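Local coordinates for protein shikimate kinase (Bacteroides thetaiotaomicron, PDB 3VAA) that probably catalyses the magnesium-dependent transfer of a phosphate from ATP to the 3-hydroxyl group of shikimate, on the pathway to chorismate and the aromatic amino acids, at residues A105-D110 / E162-F167; T31-A36 / I158-K163. All coordinates share one frame; numbering follows the deposited sequence.

Contact 1: A105-D110 / E162-F167; sequences APCFYD and EKRAPF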
loop_
_atom_site.group_PDB
_atom_site.type_symbol
_atom_site.label_atom_id
_atom_site.label_comp_id
_atom_site.label_asym_id
_atom_site.label_seq_id
_atom_site.Cartn_x
_atom_site.Cartn_y
_atom_site.Cartn_z
ATOM N N ALA A 105 -6.148 -4.841 1.299
ATOM C CA ALA A 105 -6.016 -5.851 0.262
ATOM C C ALA A 105 -5.281 -7.124 0.707
ATOM O O ALA A 105 -5.754 -8.235 0.443
ATOM C CB ALA A 105 -5.360 -5.259 -0.997
ATOM N N PRO A 106 -4.159 -6.995 1.430
ATOM C CA PRO A 106 -3.449 -8.217 1.819
ATOM C C PRO A 106 -4.191 -9.183 2.743
ATOM O O PRO A 106 -3.773 -10.340 2.867
ATOM C CB PRO A 106 -2.227 -7.659 2.566
ATOM C CG PRO A 106 -2.004 -6.379 1.923
ATOM C CD PRO A 106 -3.361 -5.804 1.760
ATOM N N CYS A 107 -5.281 -8.735 3.362
ATOM C CA CYS A 107 -5.998 -9.518 4.349
ATOM C C CYS A 107 -7.058 -10.466 3.814
ATOM O O CYS A 107 -7.636 -11.222 4.595
ATOM C CB CYS A 107 -6.705 -8.589 5.329
ATOM S SG CYS A 107 -5.607 -7.450 6.141
ATOM N N PHE A 108 -7.325 -10.423 2.525
ATOM C CA PHE A 108 -8.441 -11.181 1.962
ATOM C C PHE A 108 -8.042 -12.161 0.888
ATOM O O PHE A 108 -6.975 -12.022 0.254
ATOM C CB PHE A 108 -9.471 -10.193 1.439
ATOM C CG PHE A 108 -10.002 -9.295 2.503
ATOM C CD1 PHE A 108 -10.989 -9.738 3.373
ATOM C CD2 PHE A 108 -9.475 -8.038 2.672
ATOM C CE1 PHE A 108 -11.464 -8.911 4.383
ATOM C CE2 PHE A 108 -9.931 -7.212 3.683
ATOM C CZ PHE A 108 -10.914 -7.644 4.533
ATOM N N TYR A 109 -8.918 -13.153 0.680
ATOM C CA TYR A 109 -8.697 -14.208 -0.319
ATOM C C TYR A 109 -7.287 -14.768 -0.166
ATOM O O TYR A 109 -6.822 -14.935 0.972
ATOM C CB TYR A 109 -8.988 -13.663 -1.733
ATOM C CG TYR A 109 -10.444 -13.275 -1.906
ATOM C CD1 TYR A 109 -11.394 -14.226 -2.276
ATOM C CD2 TYR A 109 -10.880 -11.983 -1.685
ATOM C CE1 TYR A 109 -12.732 -13.890 -2.409
ATOM C CE2 TYR A 109 -12.222 -11.637 -1.799
ATOM C CZ TYR A 109 -13.137 -12.587 -2.172
ATOM O OH TYR A 109 -14.457 -12.262 -2.306
ATOM N N ASP A 110 -6.614 -15.085 -1.280
ATOM C CA ASP A 110 -5.200 -15.481 -1.248
ATOM C C ASP A 110 -4.374 -14.314 -1.813
ATOM O O ASP A 110 -3.318 -14.519 -2.415
ATOM C CB ASP A 110 -4.965 -16.730 -2.115
ATOM C CG ASP A 110 -5.372 -16.525 -3.578
ATOM O OD1 ASP A 110 -6.138 -15.569 -3.874
ATOM O OD2 ASP A 110 -4.936 -17.345 -4.432
ATOM N N GLU A 162 -1.874 -4.527 14.351
ATOM C CA GLU A 162 -1.947 -5.883 14.950
ATOM C C GLU A 162 -2.830 -6.800 14.107
ATOM O O GLU A 162 -2.517 -7.987 13.931
ATOM C CB GLU A 162 -2.475 -5.837 16.383
ATOM C CG GLU A 162 -1.488 -5.247 17.396
ATOM C CD GLU A 162 -2.093 -5.012 18.779
ATOM O OE1 GLU A 162 -3.315 -5.246 18.965
ATOM O OE2 GLU A 162 -1.335 -4.580 19.675
ATOM N N LYS A 163 -3.947 -6.277 13.603
ATOM C CA LYS A 163 -4.856 -7.104 12.795
ATOM C C LYS A 163 -4.245 -7.394 11.423
ATOM O O LYS A 163 -4.402 -8.505 10.867
ATOM C CB LYS A 163 -6.224 -6.429 12.608
ATOM C CG LYS A 163 -6.917 -6.001 13.906
ATOM C CD LYS A 163 -8.337 -5.441 13.668
ATOM C CE LYS A 163 -8.824 -4.470 14.793
ATOM N NZ LYS A 163 -8.132 -3.116 14.817
ATOM N N ARG A 164 -3.557 -6.394 10.868
ATOM C CA ARG A 164 -2.968 -6.523 9.528
ATOM C C ARG A 164 -1.602 -7.195 9.449
ATOM O O ARG A 164 -1.288 -7.830 8.458
ATOM C CB ARG A 164 -2.906 -5.159 8.872
ATOM C CG ARG A 164 -4.257 -4.614 8.571
ATOM C CD ARG A 164 -4.257 -3.121 8.485
ATOM N NE ARG A 164 -5.592 -2.629 8.154
ATOM C CZ ARG A 164 -6.616 -2.610 9.001
ATOM N NH1 ARG A 164 -6.484 -3.070 10.239
ATOM N NH2 ARG A 164 -7.797 -2.160 8.596
ATOM N N ALA A 165 -0.799 -7.078 10.499
ATOM C CA ALA A 165 0.557 -7.666 10.520
ATOM C C ALA A 165 0.714 -9.135 10.089
ATOM O O ALA A 165 1.667 -9.442 9.394
ATOM C CB ALA A 165 1.206 -7.453 11.902
ATOM N N PRO A 166 -0.188 -10.052 10.505
ATOM C CA PRO A 166 -0.027 -11.437 10.054
ATOM C C PRO A 166 -0.049 -11.591 8.528
ATOM O O PRO A 166 0.411 -12.600 7.998
ATOM C CB PRO A 166 -1.221 -12.151 10.679
ATOM C CG PRO A 166 -1.554 -11.346 11.885
ATOM C CD PRO A 166 -1.226 -9.930 11.546
ATOM N N PHE A 167 -0.612 -10.599 7.841
ATOM C CA PHE A 167 -0.703 -10.604 6.391
ATOM C C PHE A 167 0.447 -9.811 5.811
ATOM O O PHE A 167 1.159 -10.287 4.914
ATOM C CB PHE A 167 -2.056 -10.038 5.953
ATOM C CG PHE A 167 -3.222 -10.831 6.471
ATOM C CD1 PHE A 167 -3.553 -12.040 5.881
ATOM C CD2 PHE A 167 -3.979 -10.383 7.544
ATOM C CE1 PHE A 167 -4.614 -12.785 6.345
ATOM C CE2 PHE A 167 -5.046 -11.131 8.012
ATOM C CZ PHE A 167 -5.361 -12.332 7.406
#

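Contact 2: T31-A36 / I158-K163; sequences TGYMGA and IQALEK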
loop_
_atom_site.group_PDB
_atom_site.type_symbol
_atom_site.label_atom_id
_atom_site.label_comp_id
_atom_site.label_asym_id
_atom_site.label_seq_id
_atom_site.Cartn_x
_atom_site.Cartn_y
_atom_site.Cartn_z
ATOM N N THR A 31 2.769 -3.015 -0.356
ATOM C CA THR A 31 1.751 -3.257 0.630
ATOM C C THR A 31 2.107 -2.522 1.924
ATOM O O THR A 31 3.279 -2.196 2.178
ATOM C CB THR A 31 1.602 -4.763 0.943
ATOM O OG1 THR A 31 2.787 -5.248 1.576
ATOM C CG2 THR A 31 1.312 -5.598 -0.354
ATOM N N GLY A 32 1.105 -2.293 2.755
ATOM C CA GLY A 32 1.326 -1.616 4.025
ATOM C C GLY A 32 0.138 -0.758 4.393
ATOM O O GLY A 32 -0.820 -0.644 3.635
ATOM N N TYR A 33 0.213 -0.138 5.569
ATOM C CA TYR A 33 -0.904 0.628 6.089
ATOM C C TYR A 33 -0.974 2.014 5.489
ATOM O O TYR A 33 -0.007 2.477 4.882
ATOM C CB TYR A 33 -0.741 0.728 7.619
ATOM C CG TYR A 33 -1.967 1.144 8.394
ATOM C CD1 TYR A 33 -3.151 0.407 8.332
ATOM C CD2 TYR A 33 -1.936 2.261 9.231
ATOM C CE1 TYR A 33 -4.269 0.789 9.052
ATOM C CE2 TYR A 33 -3.047 2.634 9.970
ATOM C CZ TYR A 33 -4.211 1.902 9.872
ATOM O OH TYR A 33 -5.297 2.301 10.613
ATOM N N MET A 34 -2.123 2.667 5.634
ATOM C CA MET A 34 -2.232 4.068 5.240
ATOM C C MET A 34 -1.155 4.858 5.984
ATOM O O MET A 34 -0.904 4.637 7.187
ATOM C CB MET A 34 -3.612 4.659 5.573
ATOM C CG MET A 34 -4.016 4.580 7.021
ATOM S SD MET A 34 -5.550 5.475 7.324
ATOM C CE MET A 34 -5.880 5.089 9.026
ATOM N N GLY A 35 -0.513 5.773 5.263
ATOM C CA GLY A 35 0.537 6.589 5.833
ATOM C C GLY A 35 1.921 6.014 5.685
ATOM O O GLY A 35 2.895 6.716 5.933
ATOM N N ALA A 36 2.022 4.743 5.274
ATOM C CA ALA A 36 3.337 4.074 5.144
ATOM C C ALA A 36 4.222 4.639 4.045
ATOM O O ALA A 36 5.432 4.517 4.113
ATOM C CB ALA A 36 3.158 2.570 4.945
ATOM N N ILE A 158 -1.947 1.276 16.296
ATOM C CA ILE A 158 -1.292 0.072 16.810
ATOM C C ILE A 158 -2.188 -1.144 16.675
ATOM O O ILE A 158 -1.728 -2.200 16.235
ATOM C CB ILE A 158 -0.813 0.247 18.280
ATOM C CG1 ILE A 158 0.358 1.237 18.329
ATOM C CG2 ILE A 158 -0.388 -1.095 18.880
ATOM C CD1 ILE A 158 0.783 1.659 19.751
ATOM N N GLN A 159 -3.463 -1.005 17.018
ATOM C CA GLN A 159 -4.397 -2.135 16.912
ATOM C C GLN A 159 -4.669 -2.515 15.465
ATOM O O GLN A 159 -4.817 -3.700 15.147
ATOM C CB GLN A 159 -5.705 -1.811 17.636
ATOM C CG GLN A 159 -5.506 -1.714 19.155
ATOM C CD GLN A 159 -6.632 -0.978 19.883
ATOM O OE1 GLN A 159 -7.705 -0.727 19.327
ATOM N NE2 GLN A 159 -6.374 -0.620 21.135
ATOM N N ALA A 160 -4.768 -1.515 14.588
ATOM C CA ALA A 160 -4.987 -1.789 13.180
ATOM C C ALA A 160 -3.810 -2.600 12.617
ATOM O O ALA A 160 -4.013 -3.556 11.861
ATOM C CB ALA A 160 -5.183 -0.471 12.388
ATOM N N LEU A 161 -2.584 -2.233 12.996
ATOM C CA LEU A 161 -1.399 -2.945 12.543
ATOM C C LEU A 161 -1.398 -4.365 13.121
ATOM O O LEU A 161 -0.954 -5.301 12.468
ATOM C CB LEU A 161 -0.099 -2.227 12.924
ATOM C CG LEU A 161 0.208 -0.876 12.298
ATOM C CD1 LEU A 161 1.515 -0.297 12.879
ATOM C CD2 LEU A 161 0.295 -0.980 10.776
ATOM N N GLU A 162 -1.874 -4.527 14.351
ATOM C CA GLU A 162 -1.947 -5.883 14.950
ATOM C C GLU A 162 -2.830 -6.800 14.107
ATOM O O GLU A 162 -2.517 -7.987 13.931
ATOM C CB GLU A 162 -2.475 -5.837 16.383
ATOM C CG GLU A 162 -1.488 -5.247 17.396
ATOM C CD GLU A 162 -2.093 -5.012 18.779
ATOM O OE1 GLU A 162 -3.315 -5.246 18.965
ATOM O OE2 GLU A 162 -1.335 -4.580 19.675
ATOM N N LYS A 163 -3.947 -6.277 13.603
ATOM C CA LYS A 163 -4.856 -7.104 12.795
ATOM C C LYS A 163 -4.245 -7.394 11.423
ATOM O O LYS A 163 -4.402 -8.505 10.867
ATOM C CB LYS A 163 -6.224 -6.429 12.608
ATOM C CG LYS A 163 -6.917 -6.001 13.906
ATOM C CD LYS A 163 -8.337 -5.441 13.668
ATOM C CE LYS A 163 -8.824 -4.470 14.793
ATOM N NZ LYS A 163 -8.132 -3.116 14.817
#

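Contact 1: A105-D110 / E162-F167
The amide N of Phe167 donates to the carbonyl O of Arg164 at 2.9 Å, a three-residue reach that marks a kink in the helix, where Pro166 has no N-H to give. At this bend the Phe167 ring leans on the loop 105-110. No hydrogen bond crosses between the segments; the ring meets carbon, sulfur and the Pro106 carbonyl, whose O lies oblique to it, 3.5 Å from Phe167 CD1. Cys107 places its CA over the centre of one ring face, 3.7 Å from the Phe167 centroid and 11° off the normal, a CH-pi contact. Its sulfur lies obliquely to the same ring: chi1 of -57° sets SG beside the backbone N, from where it approaches Phe167 CD2 at 3.6 Å and Arg164 CG at 4.0 Å. At the root of the ring, Pro106 CB meets Phe167 CB at 4.1 Å. The aliphatic start of Arg164, a predicted substrate-binding residue, thus packs against the cysteine, while its guanidinium NH1 turns back to the O of Ala160. A beta-mercaptoethanol about 2 Å from the Cys107 side chain, nearest atoms, probably from the crystallisation liquor, is consistent with a mixed disulfide and suggests that the sulfur is accessible to small molecules. In the fold, the kinked end of helix 150-168 meets the loop between strand 97-100 and helix 111-118, which helix 68-91 flanks through Glu84 against Ala105 and Arg81 against Phe108.

Contact 2: T31-A36 / I158-K163
Tyr33 meets Leu161 and Ala160 from within what is, by sequence and by its strand-loop-helix shape, a P-loop (Walker A motif) of the nucleoside-monophosphate-kinase-like fold. Its side chain can be followed outward from the backbone. CB touches Leu161 CD2 at 3.7 Å, and CG is next, 3.9 Å from the same methyl. With chi1 at -164°, CG stands opposite the backbone N, which carries the ring out from the loop to helix 150-168. Farther along, CE1 and CZ pass Ala160 CB, CZ at 3.6 Å, and OH ends 3.3 Å from that methyl in a close van der Waals contact. Both methyls reach the ring obliquely. Met34, next in the loop, lays its CG over one ring face toward the rim, so the phenol is braced by its own segment as well as by the helix. Leu131 of helix 128-137 touches both Tyr33 and Leu161 and joins a third element to this buried, largely apolar cluster. The part of the loop that follows is predicted to bind ATP through Gly35 and Ala36, and Gly32 O accepts a hydrogen bond from Lys38 NZ. Gly35, at a positive phi of 91°, takes the third position of a type II turn, which the Ala36 N to Tyr33 O hydrogen bond closes at 3.1 Å.

Along the chain the P-loop segment 31-36 comes first, 105-110 next, and helix 150-168 last, supplying the second partner of both contacts through overlapping ranges that share Glu162 and Lys163. The two loops follow strands 27-31 and 97-100, neighbours in the five-stranded parallel sheet, and one helix packs against both loops. The contact centres lie about 10 Å apart, and the two contacts touch directly: Arg164 CD packs on Tyr33 CD1 at 3.7 Å, and Pro106 CG on Thr31 CB at 4.1 Å. Contact 2 includes Gly35 and Ala36 of the predicted ATP site and contact 1 Arg164 of the predicted shikimate site, with helix 150-168 physically joining the two.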